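Local coordinates for protein particle-associated glycoside hydrolase (PDB 6C72) that probably acts as a trimeric phage tailspike that degrades the capsular polysaccharide of Acinetobacter baumannii during virus entry, at residues E303-A307 with T308-V312; V336-Q339 with N340-T343; N435-V438 with A439-A442; P458-R462 with T463-Q467. All coordinates share one frame; numbering follows the deposited sequence.

In the fold
All four contacts are local turns of one continuous chain. They follow one another in series, so none nests in or crosses another. Contact 1 closes the loop between strands 300-302 and 312-318 of the parallel beta-helix. Contact 2 bends the loop after strand 333-336, before strand 348-351. These two loops are tied together by Lys-337 and Gln-339, which bond to backbone oxygens of contact 1, and by Thr-311. Contact 3 forms the short helix 438-441 after strand 422-429. Contact 4 lies beyond strand 448-450, where the chain leaves for the C-terminal sheets. Its Arg-461 reaches carbonyls of contact 3. Contacts 1 and 4 are well separated, with centres about 34 Å apart.

Contact 1 of 4, residues E303-A307 with T308-V312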
ATOM      1  N   GLU A 303       9.857 -14.194 -15.784  1.00 29.70           N
ATOM      2  CA  GLU A 303      10.333 -14.241 -17.166  1.00 30.70           C
ATOM      3  C   GLU A 303       9.269 -14.784 -18.110  1.00 31.35           C
ATOM      4  O   GLU A 303       9.201 -15.991 -18.372  1.00 32.26           O
ATOM      5  CB  GLU A 303      11.614 -15.064 -17.277  1.00 31.68           C
ATOM      6  CG  GLU A 303      12.219 -15.030 -18.652  1.00 32.63           C
ATOM      7  CD  GLU A 303      13.612 -15.632 -18.711  1.00 33.67           C
ATOM      8  OE1 GLU A 303      13.991 -16.416 -17.808  1.00 34.04           O
ATOM      9  OE2 GLU A 303      14.344 -15.333 -19.678  1.00 34.26           O
ATOM     10  N   PRO A 304       8.447 -13.905 -18.681  1.00 28.47           N
ATOM     11  CA  PRO A 304       7.618 -14.305 -19.830  1.00 29.01           C
ATOM     12  C   PRO A 304       8.483 -14.851 -20.958  1.00 29.87           C
ATOM     13  O   PRO A 304       9.571 -14.337 -21.237  1.00 30.04           O
ATOM     14  CB  PRO A 304       6.929 -12.997 -20.240  1.00 28.46           C
ATOM     15  CG  PRO A 304       6.884 -12.190 -18.976  1.00 27.61           C
ATOM     16  CD  PRO A 304       8.149 -12.536 -18.218  1.00 27.52           C
ATOM     17  N   ASN A 305       7.992 -15.904 -21.608  1.00 31.64           N
ATOM     18  CA  ASN A 305       8.755 -16.504 -22.687  1.00 32.45           C
ATOM     19  C   ASN A 305       8.832 -15.547 -23.874  1.00 32.54           C
ATOM     20  O   ASN A 305       7.821 -14.942 -24.248  1.00 32.15           O
ATOM     21  CB  ASN A 305       8.119 -17.822 -23.117  1.00 32.69           C
ATOM     22  CG  ASN A 305       8.295 -18.917 -22.084  1.00 32.68           C
ATOM     23  OD1 ASN A 305       9.372 -19.505 -21.964  1.00 33.26           O
ATOM     24  ND2 ASN A 305       7.238 -19.199 -21.334  1.00 31.95           N
ATOM     25  N   PRO A 306      10.008 -15.394 -24.489  1.00 33.20           N
ATOM     26  CA  PRO A 306      10.117 -14.510 -25.658  1.00 33.42           C
ATOM     27  C   PRO A 306       9.183 -14.972 -26.756  1.00 33.68           C
ATOM     28  O   PRO A 306       8.884 -16.160 -26.882  1.00 33.92           O
ATOM     29  CB  PRO A 306      11.582 -14.654 -26.092  1.00 34.25           C
ATOM     30  CG  PRO A 306      12.291 -15.191 -24.880  1.00 34.20           C
ATOM     31  CD  PRO A 306      11.289 -16.035 -24.148  1.00 33.81           C
ATOM     32  N   ALA A 307       8.680 -14.002 -27.519  1.00 34.45           N
ATOM     33  CA  ALA A 307       7.873 -14.263 -28.709  1.00 34.77           C
ATOM     34  C   ALA A 307       6.618 -15.074 -28.387  1.00 34.33           C
ATOM     35  O   ALA A 307       6.172 -15.881 -29.204  1.00 34.65           O
ATOM     36  CB  ALA A 307       8.702 -14.953 -29.797  1.00 35.72           C
ATOM     37  N   THR A 308       6.040 -14.868 -27.202  1.00 31.44           N
ATOM     38  CA  THR A 308       4.731 -15.406 -26.856  1.00 30.94           C
ATOM     39  C   THR A 308       3.876 -14.281 -26.300  1.00 30.29           C
ATOM     40  O   THR A 308       4.329 -13.143 -26.143  1.00 30.21           O
ATOM     41  CB  THR A 308       4.802 -16.536 -25.819  1.00 30.13           C
ATOM     42  OG1 THR A 308       5.120 -15.981 -24.539  1.00 29.06           O
ATOM     43  CG2 THR A 308       5.841 -17.563 -26.203  1.00 30.74           C
ATOM     44  N   THR A 309       2.635 -14.616 -25.983  1.00 29.89           N
ATOM     45  CA  THR A 309       1.726 -13.705 -25.308  1.00 29.24           C
ATOM     46  C   THR A 309       1.922 -13.692 -23.803  1.00 28.09           C
ATOM     47  O   THR A 309       1.107 -13.077 -23.107  1.00 27.54           O
ATOM     48  CB  THR A 309       0.279 -14.076 -25.610  1.00 29.39           C
ATOM     49  OG1 THR A 309       0.071 -15.453 -25.248  1.00 29.16           O
ATOM     50  CG2 THR A 309      -0.056 -13.824 -27.089  1.00 30.60           C
ATOM     51  N   ASP A 310       2.951 -14.368 -23.290  1.00 29.40           N
ATOM     52  CA  ASP A 310       3.238 -14.330 -21.862  1.00 29.08           C
ATOM     53  C   ASP A 310       3.393 -12.893 -21.366  1.00 28.72           C
ATOM     54  O   ASP A 310       4.045 -12.060 -22.004  1.00 28.77           O
ATOM     55  CB  ASP A 310       4.523 -15.093 -21.550  1.00 29.47           C
ATOM     56  CG  ASP A 310       4.383 -16.585 -21.682  1.00 29.64           C
ATOM     57  OD1 ASP A 310       3.253 -17.101 -21.837  1.00 29.21           O
ATOM     58  OD2 ASP A 310       5.441 -17.243 -21.646  1.00 30.12           O
ATOM     59  N   THR A 311       2.807 -12.614 -20.206  1.00 31.27           N
ATOM     60  CA  THR A 311       3.005 -11.327 -19.572  1.00 30.84           C
ATOM     61  C   THR A 311       2.814 -11.503 -18.072  1.00 30.58           C
ATOM     62  O   THR A 311       2.019 -12.345 -17.637  1.00 30.66           O
ATOM     63  CB  THR A 311       2.050 -10.259 -20.141  1.00 30.75           C
ATOM     64  OG1 THR A 311       2.387  -8.983 -19.579  1.00 30.33           O
ATOM     65  CG2 THR A 311       0.599 -10.575 -19.817  1.00 30.80           C
ATOM     66  N   VAL A 312       3.588 -10.747 -17.287  1.00 24.27           N
ATOM     67  CA  VAL A 312       3.505 -10.779 -15.829  1.00 23.61           C
ATOM     68  C   VAL A 312       3.487  -9.358 -15.306  1.00 23.53           C
ATOM     69  O   VAL A 312       4.328  -8.543 -15.692  1.00 23.81           O
ATOM     70  CB  VAL A 312       4.661 -11.556 -15.180  1.00 23.32           C
ATOM     71  CG1 VAL A 312       4.537 -11.454 -13.667  1.00 22.77           C
ATOM     72  CG2 VAL A 312       4.609 -13.007 -15.608  1.00 23.47           C
TER
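A type II beta turn from Asn-305 to Thr-308 reverses the chain in a loop of the parallel beta-helix, between strands 300-302 and 312-318. Ala-307 supplies the positive phi at the third position (59°). The closing backbone bond, Thr-308 N to Asn-305 O, is long and weak at 3.5 Å. The hydroxyl of Thr-308 gives a firmer link to the same carbonyl: its OG1 donates to Asn-305 O at 2.9 Å, tilted from the carbonyl plane. OG1 also accepts from Asp-310 N at 3.0 Å, which makes an ST turn.

Behind the turn, Pro-304 faces Asp-310. The ring CB lies 3.4 Å from Asp-310 CB, and the next ring atom, Pro-304 CG, packs on Val-312 CG2. The Asp-310 carboxylate is gripped from several directions. Arg-247 forms a salt bridge to OD1, which probably stabilises its negative charge. OD2 takes two N-H groups of Asn-305. The backbone N of Asn-305 uses the anti lone pair of OD2. The amide and carboxylate planes are turned 54° apart, yet Asn-305 ND2 meets Asp-310 OD2 nearly along its C-O bond, at 2.7 Å and close to the amide plane.

Contact 2 of 4, residues V336-Q339 with N340-T343; sequences VKEQ and NTPT
The chain runs extended through Glu-338 and Gln-339, then bends at Asn-340, whose phi and psi are both positive, in the left-handed region. This bend brings Thr-341 back under the carboxylate of Glu-338. No backbone hydrogen bond closes the bend. The Glu-338 side chain does so instead.

Glu-338 OE2 accepts twice from Thr-341. The hydroxyl OG1 of Thr-341 donates to OE2 of Glu-338 at 2.9 Å, on the anti side and somewhat out of the carboxylate plane. The backbone N of Thr-341 donates to the same OE2 at 3.2 Å, almost straight at 165°. The Glu-338 chain is folded at its second torsion (-79°), which swings the carboxylate over the bend. A water lies 3.0 Å from Thr-341 O and 3.3 Å from Glu-338 OE2.

On the other side, Gln-339 and Asn-340 lie alongside each other and point the same way. Gln-339 CG is 3.6 Å from Asn-340 ND2. The Gln-339 amide is held at both ends: Lys-337 NZ donates to its OE1 at 3.1 Å, and its NE2 bonds to Asn-305 O.

The bend follows strand 333-336 of the beta-helix. Thr-341 packs on Tyr-313 of strand 312-318, and Pro-342 O bonds to Thr-402 of the second subunit before the chain enters strand 348-351.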
ATOM      1  N   VAL A 336      13.238  -9.436 -13.007  1.00 23.37           N
ATOM      2  CA  VAL A 336      11.964  -8.847 -13.393  1.00 23.41           C
ATOM      3  C   VAL A 336      12.024  -8.568 -14.891  1.00 24.13           C
ATOM      4  O   VAL A 336      12.863  -7.783 -15.349  1.00 24.63           O
ATOM      5  CB  VAL A 336      11.659  -7.568 -12.601  1.00 23.27           C
ATOM      6  CG1 VAL A 336      10.369  -6.921 -13.136  1.00 23.44           C
ATOM      7  CG2 VAL A 336      11.542  -7.882 -11.129  1.00 22.69           C
ATOM      8  N   LYS A 337      11.158  -9.219 -15.656  1.00 28.95           N
ATOM      9  CA  LYS A 337      11.101  -9.004 -17.099  1.00 29.54           C
ATOM     10  C   LYS A 337       9.714  -8.501 -17.468  1.00 29.36           C
ATOM     11  O   LYS A 337       8.745  -9.267 -17.459  1.00 29.36           O
ATOM     12  CB  LYS A 337      11.434 -10.280 -17.868  1.00 30.28           C
ATOM     13  CG  LYS A 337      11.310 -10.096 -19.364  1.00 30.98           C
ATOM     14  CD  LYS A 337      11.549 -11.390 -20.109  1.00 31.90           C
ATOM     15  CE  LYS A 337      11.370 -11.182 -21.599  1.00 32.56           C
ATOM     16  NZ  LYS A 337      11.365 -12.478 -22.343  1.00 33.45           N
ATOM     17  N   GLU A 338       9.627  -7.220 -17.803  1.00 30.53           N
ATOM     18  CA  GLU A 338       8.400  -6.668 -18.350  1.00 30.52           C
ATOM     19  C   GLU A 338       8.280  -7.103 -19.804  1.00 31.14           C
ATOM     20  O   GLU A 338       9.241  -6.990 -20.570  1.00 31.63           O
ATOM     21  CB  GLU A 338       8.401  -5.137 -18.226  1.00 30.39           C
ATOM     22  CG  GLU A 338       7.087  -4.456 -18.618  1.00 30.36           C
ATOM     23  CD  GLU A 338       6.932  -4.330 -20.118  1.00 30.83           C
ATOM     24  OE1 GLU A 338       7.965  -4.083 -20.784  1.00 31.21           O
ATOM     25  OE2 GLU A 338       5.804  -4.525 -20.638  1.00 30.92           O
ATOM     26  N   GLN A 339       7.113  -7.625 -20.178  1.00 29.08           N
ATOM     27  CA  GLN A 339       6.868  -7.999 -21.571  1.00 29.72           C
ATOM     28  C   GLN A 339       5.384  -7.890 -21.869  1.00 29.68           C
ATOM     29  O   GLN A 339       4.587  -8.631 -21.282  1.00 29.58           O
ATOM     30  CB  GLN A 339       7.345  -9.420 -21.862  1.00 30.24           C
ATOM     31  CG  GLN A 339       6.926  -9.943 -23.243  1.00 30.93           C
ATOM     32  CD  GLN A 339       7.407 -11.372 -23.488  1.00 31.53           C
ATOM     33  OE1 GLN A 339       8.611 -11.645 -23.487  1.00 31.90           O
ATOM     34  NE2 GLN A 339       6.465 -12.286 -23.690  1.00 31.70           N
ATOM     35  N   ASN A 340       5.018  -6.984 -22.782  1.00 38.32           N
ATOM     36  CA  ASN A 340       3.648  -6.886 -23.281  1.00 38.39           C
ATOM     37  C   ASN A 340       2.637  -6.657 -22.157  1.00 37.95           C
ATOM     38  O   ASN A 340       1.496  -7.124 -22.231  1.00 38.05           O
ATOM     39  CB  ASN A 340       3.263  -8.130 -24.106  1.00 38.87           C
ATOM     40  CG  ASN A 340       4.167  -8.340 -25.342  1.00 39.51           C
ATOM     41  OD1 ASN A 340       4.638  -7.384 -25.960  1.00 39.71           O
ATOM     42  ND2 ASN A 340       4.373  -9.588 -25.716  1.00 39.93           N
ATOM     43  N   THR A 341       3.046  -5.980 -21.088  1.00 28.74           N
ATOM     44  CA  THR A 341       2.113  -5.696 -20.007  1.00 28.46           C
ATOM     45  C   THR A 341       1.157  -4.585 -20.432  1.00 28.48           C
ATOM     46  O   THR A 341       1.517  -3.723 -21.241  1.00 28.52           O
ATOM     47  CB  THR A 341       2.842  -5.297 -18.720  1.00 28.03           C
ATOM     48  OG1 THR A 341       3.491  -4.022 -18.884  1.00 27.86           O
ATOM     49  CG2 THR A 341       3.864  -6.377 -18.320  1.00 27.97           C
ATOM     50  N   PRO A 342      -0.070  -4.588 -19.903  1.00 27.97           N
ATOM     51  CA  PRO A 342      -1.073  -3.614 -20.372  1.00 28.03           C
ATOM     52  C   PRO A 342      -0.682  -2.161 -20.149  1.00 28.43           C
ATOM     53  O   PRO A 342      -1.033  -1.305 -20.976  1.00 29.29           O
ATOM     54  CB  PRO A 342      -2.324  -3.982 -19.570  1.00 28.17           C
ATOM     55  CG  PRO A 342      -1.795  -4.740 -18.352  1.00 28.10           C
ATOM     56  CD  PRO A 342      -0.596  -5.478 -18.856  1.00 28.07           C
ATOM     57  N   THR A 343       0.017  -1.838 -19.066  1.00 27.31           N
ATOM     58  CA  THR A 343       0.392  -0.449 -18.828  1.00 27.77           C
ATOM     59  C   THR A 343       1.848  -0.148 -19.140  1.00 28.09           C
ATOM     60  O   THR A 343       2.228   1.026 -19.149  1.00 28.68           O
ATOM     61  CB  THR A 343       0.109  -0.039 -17.380  1.00 27.21           C
ATOM     62  OG1 THR A 343       1.080  -0.649 -16.518  1.00 26.50           O
ATOM     63  CG2 THR A 343      -1.309  -0.424 -16.964  1.00 26.91           C
TER
HETATM   64  O   HOH W   1       3.935  -3.395 -23.063  1.00 36.13           O
HETATM   65  O   HOH W   2       6.806  -4.270 -23.929  1.00 42.19           O

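Contact 3 of 4, residues N435-V438 with A439-A442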
ATOM      1  N   ASN A 435      32.932   5.268 -10.168  1.00 39.16           N
ATOM      2  CA  ASN A 435      32.817   4.839 -11.561  1.00 39.07           C
ATOM      3  C   ASN A 435      31.440   4.271 -11.889  1.00 38.50           C
ATOM      4  O   ASN A 435      31.271   3.593 -12.907  1.00 38.56           O
ATOM      5  CB  ASN A 435      33.892   3.809 -11.927  1.00 39.76           C
ATOM      6  CG  ASN A 435      35.280   4.264 -11.563  1.00 40.38           C
ATOM      7  OD1 ASN A 435      36.068   3.502 -11.002  1.00 40.94           O
ATOM      8  ND2 ASN A 435      35.584   5.519 -11.856  1.00 40.35           N
ATOM      9  N   ASN A 436      30.443   4.520 -11.051  1.00 30.37           N
ATOM     10  CA  ASN A 436      29.091   4.039 -11.297  1.00 29.66           C
ATOM     11  C   ASN A 436      28.265   5.174 -11.883  1.00 29.07           C
ATOM     12  O   ASN A 436      27.904   6.117 -11.173  1.00 28.87           O
ATOM     13  CB  ASN A 436      28.439   3.516 -10.023  1.00 29.57           C
ATOM     14  CG  ASN A 436      27.142   2.775 -10.314  1.00 29.15           C
ATOM     15  OD1 ASN A 436      26.529   2.995 -11.357  1.00 28.77           O
ATOM     16  ND2 ASN A 436      26.721   1.899  -9.407  1.00 29.34           N
ATOM     17  N   ILE A 437      27.889   5.029 -13.157  1.00 29.01           N
ATOM     18  CA  ILE A 437      27.158   6.069 -13.862  1.00 29.26           C
ATOM     19  C   ILE A 437      25.802   6.344 -13.226  1.00 28.05           C
ATOM     20  O   ILE A 437      25.253   7.440 -13.397  1.00 28.36           O
ATOM     21  CB  ILE A 437      27.014   5.668 -15.346  1.00 29.88           C
ATOM     22  CG1 ILE A 437      26.510   6.847 -16.185  1.00 30.67           C
ATOM     23  CG2 ILE A 437      26.128   4.402 -15.485  1.00 28.78           C
ATOM     24  CD1 ILE A 437      26.553   6.596 -17.662  1.00 31.72           C
ATOM     25  N   VAL A 438      25.255   5.388 -12.467  1.00 27.40           N
ATOM     26  CA  VAL A 438      23.983   5.616 -11.784  1.00 27.01           C
ATOM     27  C   VAL A 438      24.071   6.856 -10.902  1.00 27.18           C
ATOM     28  O   VAL A 438      23.091   7.604 -10.759  1.00 27.16           O
ATOM     29  CB  VAL A 438      23.583   4.369 -10.958  1.00 26.89           C
ATOM     30  CG1 VAL A 438      22.410   4.670 -10.012  1.00 26.67           C
ATOM     31  CG2 VAL A 438      23.249   3.191 -11.864  1.00 26.91           C
ATOM     32  N   ALA A 439      25.245   7.115 -10.323  1.00 26.88           N
ATOM     33  CA  ALA A 439      25.388   8.272  -9.452  1.00 27.41           C
ATOM     34  C   ALA A 439      25.214   9.591 -10.197  1.00 28.39           C
ATOM     35  O   ALA A 439      24.866  10.593  -9.567  1.00 28.75           O
ATOM     36  CB  ALA A 439      26.750   8.241  -8.750  1.00 28.17           C
ATOM     37  N   THR A 440      25.407   9.615 -11.515  1.00 35.30           N
ATOM     38  CA  THR A 440      25.192  10.833 -12.287  1.00 35.53           C
ATOM     39  C   THR A 440      23.825  10.871 -12.955  1.00 35.32           C
ATOM     40  O   THR A 440      23.487  11.875 -13.581  1.00 35.61           O
ATOM     41  CB  THR A 440      26.285  11.014 -13.363  1.00 35.80           C
ATOM     42  OG1 THR A 440      26.074  10.090 -14.438  1.00 35.57           O
ATOM     43  CG2 THR A 440      27.675  10.796 -12.786  1.00 36.16           C
ATOM     44  N   GLN A 441      23.037   9.810 -12.833  1.00 30.43           N
ATOM     45  CA  GLN A 441      21.755   9.691 -13.507  1.00 30.39           C
ATOM     46  C   GLN A 441      20.573   9.819 -12.568  1.00 30.58           C
ATOM     47  O   GLN A 441      19.611  10.515 -12.885  1.00 31.00           O
ATOM     48  CB  GLN A 441      21.658   8.345 -14.222  1.00 30.09           C
ATOM     49  CG  GLN A 441      22.647   8.139 -15.334  1.00 30.17           C
ATOM     50  CD  GLN A 441      22.560   6.730 -15.874  1.00 30.06           C
ATOM     51  OE1 GLN A 441      22.228   5.792 -15.140  1.00 29.86           O
ATOM     52  NE2 GLN A 441      22.845   6.569 -17.158  1.00 30.31           N
ATOM     53  N   ALA A 442      20.609   9.128 -11.432  1.00 26.50           N
ATOM     54  CA  ALA A 442      19.447   9.052 -10.570  1.00 25.95           C
ATOM     55  C   ALA A 442      19.235  10.357  -9.809  1.00 26.63           C
ATOM     56  O   ALA A 442      20.136  11.188  -9.670  1.00 27.38           O
ATOM     57  CB  ALA A 442      19.593   7.900  -9.573  1.00 24.98           C
TER
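Backbone bonds from Asn-436, Ile-437 and Val-438 carry most of this contact. Asn-436 O accepts from Ala-439 N at 3.0 Å, and Ile-437 O accepts from Thr-440 N at 2.9 Å. Both donors stand above the carbonyl planes. Val-438 O takes two N-H groups. Gln-441 N comes from well above its plane. Ala-442 N lies in the carbonyl plane, 3.0 Å from Val-438 O, and its bond is nearly straight at 175°.

Side-chain oxygens add to these. Asn-436 OD1 accepts from Val-438 N at 2.9 Å, a capping bond ahead of the first turn. Its CG is anti to the backbone N (-169°), and this places OD1 where it can meet the N-H of Val-438. The other end of that amide, ND2, bonds to Ser-412. Thr-440 OG1 also lies 3.0 Å from Ile-437 O.

These bonds define the short, weakly bonded helix 438-441, which follows strand 422-429 and precedes strand 443-444 of the beta-helix. Arg-461, from further along the chain, bonds to the carbonyls of Ala-439 and Ala-442.

Apolar and mixed packing makes up the rest. The Ile-437 side chain runs across that of Gln-441, with Ile-437 CD1 3.7 Å from Gln-441 NE2. The OE1 of Gln-441 is taken by Val-417 N. Val-438 CG1 approaches Ala-442 CB at 4.3 Å, and both residues pack on Val-417 of strand 416-418. Ala-439 packs on Phe-433 and Ile-456.

Contact 4 of 4, residues P458-R462 with T463-Q467; sequences PVDRR and TITQQ
This is a polar turn contact in which Asp-460 and Arg-462 meet Thr-465. It lies in the segment between the last beta-helix strand, 448-450, and the C-terminal sheets that begin with strand 475-478. Neighbouring subunits pack against it.

Asp-460 and Thr-465 approach from opposite directions, with Thr-465 OG1 2.7 Å from Asp-460 OD2. The same hydroxyl is 3.1 Å from Arg-462 O, so its proton has two acceptors to choose between. Thr-465 N adds a weak bond to Arg-462 O. Tyr-468 of the third subunit also bonds to Asp-460 OD2.

Arg-462 grips the carboxylate side-on. Its NE donates to Asp-460 OD1 at 2.7 Å in a salt bridge, close to the guanidinium plane, and its NH2 reaches OD2 at 3.0 Å. A bend at the third torsion (-62°) curls the guanidinium back onto the acid. Methyl groups CG2 of Thr-465 and Ile-464 cover one guanidinium face. Nearby, a water donates to both Arg-461 O and Thr-463 OG1, and the latter is also bonded to Asp-420.

The backbone N of Arg-462 completes the hold on OD1. It donates to Asp-460 OD1 at 3.1 Å, from the opposite face of the carboxylate to NE. A side-chain oxygen accepting from the N-H two residues on is the mark of an Asx turn.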
ATOM      1  N   PRO A 458      22.583  15.283  -2.219  1.00 30.00           N
ATOM      2  CA  PRO A 458      21.249  15.257  -2.831  1.00 30.53           C
ATOM      3  C   PRO A 458      21.235  16.091  -4.100  1.00 30.96           C
ATOM      4  O   PRO A 458      21.836  17.165  -4.162  1.00 30.66           O
ATOM      5  CB  PRO A 458      20.346  15.853  -1.748  1.00 30.21           C
ATOM      6  CG  PRO A 458      21.124  15.635  -0.447  1.00 29.69           C
ATOM      7  CD  PRO A 458      22.561  15.784  -0.832  1.00 29.45           C
ATOM      8  N   VAL A 459      20.562  15.580  -5.126  1.00 25.58           N
ATOM      9  CA  VAL A 459      20.502  16.244  -6.423  1.00 25.43           C
ATOM     10  C   VAL A 459      19.227  15.800  -7.123  1.00 25.75           C
ATOM     11  O   VAL A 459      18.911  14.604  -7.162  1.00 26.16           O
ATOM     12  CB  VAL A 459      21.758  15.946  -7.271  1.00 25.40           C
ATOM     13  CG1 VAL A 459      22.017  14.438  -7.378  1.00 25.83           C
ATOM     14  CG2 VAL A 459      21.646  16.567  -8.649  1.00 25.62           C
ATOM     15  N   ASP A 460      18.481  16.766  -7.663  1.00 26.90           N
ATOM     16  CA  ASP A 460      17.218  16.499  -8.340  1.00 27.50           C
ATOM     17  C   ASP A 460      17.453  16.403  -9.845  1.00 28.54           C
ATOM     18  O   ASP A 460      18.011  17.325 -10.455  1.00 28.62           O
ATOM     19  CB  ASP A 460      16.191  17.582  -8.025  1.00 27.05           C
ATOM     20  CG  ASP A 460      14.784  17.224  -8.508  1.00 27.47           C
ATOM     21  OD1 ASP A 460      14.539  16.031  -8.848  1.00 27.99           O
ATOM     22  OD2 ASP A 460      13.934  18.155  -8.557  1.00 27.29           O
ATOM     23  N   ARG A 461      17.045  15.274 -10.434  1.00 27.59           N
ATOM     24  CA  ARG A 461      17.133  15.046 -11.874  1.00 28.56           C
ATOM     25  C   ARG A 461      15.795  14.567 -12.438  1.00 28.94           C
ATOM     26  O   ARG A 461      15.744  13.988 -13.535  1.00 29.53           O
ATOM     27  CB  ARG A 461      18.257  14.046 -12.185  1.00 28.92           C
ATOM     28  CG  ARG A 461      19.622  14.442 -11.581  1.00 28.42           C
ATOM     29  CD  ARG A 461      20.767  13.572 -12.073  1.00 28.74           C
ATOM     30  NE  ARG A 461      22.077  14.069 -11.652  1.00 28.21           N
ATOM     31  CZ  ARG A 461      22.898  13.421 -10.821  1.00 27.81           C
ATOM     32  NH1 ARG A 461      22.546  12.245 -10.320  1.00 27.97           N
ATOM     33  NH2 ARG A 461      24.077  13.942 -10.491  1.00 27.19           N
ATOM     34  N   ARG A 462      14.710  14.779 -11.703  1.00 27.34           N
ATOM     35  CA  ARG A 462      13.414  14.295 -12.144  1.00 27.93           C
ATOM     36  C   ARG A 462      12.877  15.148 -13.290  1.00 27.88           C
ATOM     37  O   ARG A 462      13.117  16.356 -13.371  1.00 27.36           O
ATOM     38  CB  ARG A 462      12.424  14.292 -10.980  1.00 28.13           C
ATOM     39  CG  ARG A 462      12.737  13.267  -9.885  1.00 28.33           C
ATOM     40  CD  ARG A 462      11.887  13.549  -8.646  1.00 28.46           C
ATOM     41  NE  ARG A 462      12.216  14.873  -8.128  1.00 27.86           N
ATOM     42  CZ  ARG A 462      11.377  15.637  -7.436  1.00 27.92           C
ATOM     43  NH1 ARG A 462      10.142  15.207  -7.179  1.00 28.56           N
ATOM     44  NH2 ARG A 462      11.775  16.838  -7.019  1.00 27.42           N
ATOM     45  N   THR A 463      12.105  14.502 -14.162  1.00 30.83           N
ATOM     46  CA  THR A 463      11.551  15.189 -15.323  1.00 30.94           C
ATOM     47  C   THR A 463      10.521  16.238 -14.914  1.00 30.30           C
ATOM     48  O   THR A 463      10.442  17.305 -15.529  1.00 30.21           O
ATOM     49  CB  THR A 463      10.940  14.165 -16.286  1.00 31.22           C
ATOM     50  OG1 THR A 463      11.953  13.248 -16.721  1.00 31.63           O
ATOM     51  CG2 THR A 463      10.353  14.851 -17.501  1.00 31.18           C
ATOM     52  N   ILE A 464       9.724  15.955 -13.883  1.00 31.55           N
ATOM     53  CA  ILE A 464       8.652  16.864 -13.493  1.00 30.99           C
ATOM     54  C   ILE A 464       9.211  18.236 -13.125  1.00 30.66           C
ATOM     55  O   ILE A 464       8.538  19.257 -13.293  1.00 30.42           O
ATOM     56  CB  ILE A 464       7.833  16.250 -12.337  1.00 30.60           C
ATOM     57  CG1 ILE A 464       6.631  17.117 -11.999  1.00 30.21           C
ATOM     58  CG2 ILE A 464       8.673  16.066 -11.081  1.00 30.31           C
ATOM     59  CD1 ILE A 464       5.619  17.126 -13.076  1.00 30.35           C
ATOM     60  N   THR A 465      10.446  18.291 -12.632  1.00 28.83           N
ATOM     61  CA  THR A 465      11.074  19.527 -12.205  1.00 28.45           C
ATOM     62  C   THR A 465      12.112  20.037 -13.190  1.00 28.88           C
ATOM     63  O   THR A 465      12.859  20.968 -12.861  1.00 28.57           O
ATOM     64  CB  THR A 465      11.737  19.315 -10.844  1.00 27.96           C
ATOM     65  OG1 THR A 465      12.574  18.155 -10.923  1.00 28.32           O
ATOM     66  CG2 THR A 465      10.698  19.135  -9.744  1.00 27.53           C
ATOM     67  N   GLN A 466      12.199  19.459 -14.382  1.00 32.14           N
ATOM     68  CA  GLN A 466      13.287  19.861 -15.267  1.00 32.69           C
ATOM     69  C   GLN A 466      13.179  21.332 -15.671  1.00 32.37           C
ATOM     70  O   GLN A 466      14.205  21.978 -15.907  1.00 32.58           O
ATOM     71  CB  GLN A 466      13.325  18.956 -16.502  1.00 33.40           C
ATOM     72  CG  GLN A 466      12.175  19.164 -17.448  1.00 33.24           C
ATOM     73  CD  GLN A 466      12.095  18.075 -18.507  1.00 33.60           C
ATOM     74  OE1 GLN A 466      12.973  17.203 -18.593  1.00 33.93           O
ATOM     75  NE2 GLN A 466      11.036  18.112 -19.316  1.00 33.36           N
ATOM     76  N   GLN A 467      11.967  21.897 -15.695  1.00 33.70           N
ATOM     77  CA  GLN A 467      11.819  23.304 -16.076  1.00 33.40           C
ATOM     78  C   GLN A 467      12.484  24.249 -15.081  1.00 32.94           C
ATOM     79  O   GLN A 467      12.725  25.409 -15.416  1.00 32.78           O
ATOM     80  CB  GLN A 467      10.343  23.670 -16.223  1.00 33.07           C
ATOM     81  CG  GLN A 467       9.594  23.729 -14.905  1.00 32.68           C
ATOM     82  CD  GLN A 467       8.093  23.703 -15.096  1.00 32.59           C
ATOM     83  OE1 GLN A 467       7.542  22.700 -15.558  1.00 32.76           O
ATOM     84  NE2 GLN A 467       7.417  24.791 -14.730  1.00 32.37           N
TER
HETATM   85  O   HOH W   3      14.754  13.619 -16.090  1.00 35.71           O